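PDB 4A5N: uncharacterized HTH-type transcriptional regulator YybR from Bacillus subtilis, which probably binds DNA as a redox-sensing, winged helix-turn-helix transcriptional regulator of the MarR/DUF24 (HxlR) type, captured here in its reduced form. Local coordinates for residues H34-K39 with Y84-F89. The protein carries 1 engineered substitution. Sequence-based numbering, arbitrary orientation.
Sequences HMIDGK and YSLTEF
Met35 reaches across to strand 81-86 and rests its SD over the face of the Tyr84-Ser85 peptide, 3.6 Å from Tyr84 C. Its CG stands anti to the carbonyl carbon (chi1 -74°) and the chain runs on extended to the sulfur; the bend at chi3 turns only the terminal CE aside. The same SD lies 3.9 Å from Tyr84 CB. Nearer the backbone, Met35 CB meets the branch point of Leu86, at 3.8 Å from CG. The two methyls of that leucine divide the work: CD2 stays by Met35 CB, whereas CD1 reaches Ile36, 4.1 Å from its CA. Cutting Leu86 back to alanine would probably open a gap beside Met35 CB and leave the backbone of Ile36 without its methyl contact. On the solvent side, Lys39 passes alongside Ser85, with 4.0 Å between Lys39 CB and Ser85 CB. Lys39 CA makes a CH···O contact with Tyr84 O at 3.2 Å, bent to 131° at the hydrogen. The lysine amine turns off to a salt bridge with Glu83. The turn after helix 28-35 meets the wing strand here through apolar contact and one water, next to the direct backbone bond of Tyr84 with Lys40. That water donates to Met35 O (2.6 Å) and accepts from Leu86 N (3.0 Å), while Gly38 N, closing the type I turn, also donates to Met35 O. Both polar backbone atoms beside the apolar contact are thus satisfied without a direct hydrogen bond between the segments.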
loop_
_atom_site.group_PDB
_atom_site.type_symbol
_atom_site.label_atom_id
_atom_site.label_comp_id
_atom_site.label_asym_id
_atom_site.label_seq_id
_atom_site.Cartn_x
_atom_site.Cartn_y
_atom_site.Cartn_z
ATOM N N HIS B 34 9.920 0.100 -11.631
ATOM C CA HIS B 34 10.659 0.317 -12.856
ATOM C C HIS B 34 12.055 0.865 -12.614
ATOM O O HIS B 34 12.908 0.798 -13.478
ATOM C CB HIS B 34 9.810 1.139 -13.828
ATOM C CG HIS B 34 8.694 0.314 -14.487
ATOM N ND1 HIS B 34 8.869 -0.340 -15.666
ATOM C CD2 HIS B 34 7.377 0.033 -14.081
ATOM C CE1 HIS B 34 7.748 -1.020 -15.969
ATOM N NE2 HIS B 34 6.839 -0.792 -15.004
ATOM N N MET B 35 12.326 1.324 -11.406
ATOM C CA MET B 35 13.699 1.685 -11.061
ATOM C C MET B 35 14.487 0.539 -10.454
ATOM O O MET B 35 15.697 0.697 -10.231
ATOM C CB MET B 35 13.750 2.883 -10.139
ATOM C CG MET B 35 13.430 4.211 -10.827
ATOM S SD MET B 35 13.375 5.650 -9.721
ATOM C CE MET B 35 11.670 5.534 -9.147
ATOM N N ILE B 36 13.839 -0.594 -10.189
ATOM C CA ILE B 36 14.531 -1.744 -9.574
ATOM C C ILE B 36 15.714 -2.189 -10.460
ATOM O O ILE B 36 16.809 -2.478 -9.959
ATOM C CB ILE B 36 13.548 -2.914 -9.306
ATOM C CG1 ILE B 36 12.609 -2.619 -8.129
ATOM C CG2 ILE B 36 14.288 -4.222 -9.041
ATOM C CD1 ILE B 36 11.645 -3.734 -7.843
ATOM N N ASP B 37 15.532 -2.198 -11.772
ATOM C CA ASP B 37 16.601 -2.624 -12.679
ATOM C C ASP B 37 17.549 -1.529 -13.146
ATOM O O ASP B 37 18.358 -1.783 -14.027
ATOM C CB ASP B 37 16.038 -3.396 -13.905
ATOM C CG ASP B 37 15.224 -2.525 -14.884
ATOM O OD1 ASP B 37 14.935 -1.330 -14.651
ATOM O OD2 ASP B 37 14.856 -3.084 -15.937
ATOM N N GLY B 38 17.438 -0.334 -12.554
ATOM C CA GLY B 38 18.318 0.814 -12.842
ATOM C C GLY B 38 17.602 2.129 -13.135
ATOM O O GLY B 38 16.382 2.168 -13.269
ATOM N N LYS B 39 18.393 3.191 -13.281
ATOM C CA LYS B 39 17.910 4.580 -13.333
ATOM C C LYS B 39 17.041 4.808 -14.565
ATOM O O LYS B 39 17.225 4.107 -15.569
ATOM C CB LYS B 39 19.124 5.547 -13.280
ATOM C CG LYS B 39 19.815 5.877 -14.608
ATOM C CD LYS B 39 20.773 4.799 -15.089
ATOM C CE LYS B 39 21.463 5.168 -16.412
ATOM N NZ LYS B 39 22.589 6.143 -16.323
ATOM N N TYR B 84 16.472 9.422 -12.417
ATOM C CA TYR B 84 15.840 8.990 -11.174
ATOM C C TYR B 84 16.244 7.542 -10.867
ATOM O O TYR B 84 16.146 6.661 -11.739
ATOM C CB TYR B 84 14.324 9.062 -11.321
ATOM C CG TYR B 84 13.854 10.445 -11.590
ATOM C CD1 TYR B 84 13.575 11.316 -10.547
ATOM C CD2 TYR B 84 13.702 10.898 -12.893
ATOM C CE1 TYR B 84 13.165 12.616 -10.800
ATOM C CE2 TYR B 84 13.282 12.198 -13.156
ATOM C CZ TYR B 84 13.023 13.049 -12.095
ATOM O OH TYR B 84 12.588 14.339 -12.313
ATOM N N SER B 85 16.673 7.302 -9.632
ATOM C CA SER B 85 17.085 5.974 -9.214
ATOM C C SER B 85 16.668 5.724 -7.798
ATOM O O SER B 85 16.294 6.686 -7.066
ATOM C CB SER B 85 18.592 5.866 -9.335
ATOM O OG SER B 85 19.237 6.947 -8.674
ATOM N N LEU B 86 16.764 4.462 -7.373
ATOM C CA LEU B 86 16.494 4.119 -6.001
ATOM C C LEU B 86 17.746 4.404 -5.192
ATOM O O LEU B 86 18.837 4.125 -5.595
ATOM C CB LEU B 86 16.085 2.658 -5.837
ATOM C CG LEU B 86 14.860 2.130 -6.557
ATOM C CD1 LEU B 86 14.674 0.652 -6.224
ATOM C CD2 LEU B 86 13.639 2.971 -6.145
ATOM N N THR B 87 17.561 4.977 -4.033
ATOM C CA THR B 87 18.630 5.129 -3.072
ATOM C C THR B 87 18.805 3.772 -2.390
ATOM O O THR B 87 17.918 2.903 -2.472
ATOM C CB THR B 87 18.243 6.184 -2.024
ATOM O OG1 THR B 87 17.092 5.746 -1.288
ATOM C CG2 THR B 87 17.958 7.548 -2.693
ATOM N N GLU B 88 19.910 3.590 -1.690
ATOM C CA GLU B 88 20.071 2.428 -0.844
ATOM C C GLU B 88 18.918 2.266 0.170
ATOM O O GLU B 88 18.448 1.173 0.398
ATOM C CB GLU B 88 21.445 2.450 -0.141
ATOM C CG GLU B 88 22.596 2.177 -1.111
ATOM C CD GLU B 88 22.318 1.006 -2.079
ATOM O OE1 GLU B 88 22.135 -0.152 -1.611
ATOM O OE2 GLU B 88 22.247 1.247 -3.319
ATOM N N PHE B 89 18.449 3.362 0.743
ATOM C CA PHE B 89 17.328 3.335 1.650
ATOM C C PHE B 89 16.066 2.867 0.891
ATOM O O PHE B 89 15.335 1.956 1.309
ATOM C CB PHE B 89 17.116 4.734 2.186
ATOM C CG PHE B 89 16.012 4.840 3.178
ATOM C CD1 PHE B 89 15.975 4.013 4.301
ATOM C CD2 PHE B 89 14.996 5.770 3.006
ATOM C CE1 PHE B 89 14.946 4.114 5.230
ATOM C CE2 PHE B 89 13.975 5.879 3.941
ATOM C CZ PHE B 89 13.945 5.059 5.051
HETATM O O HOH W 1 17.404 2.614 -9.610
#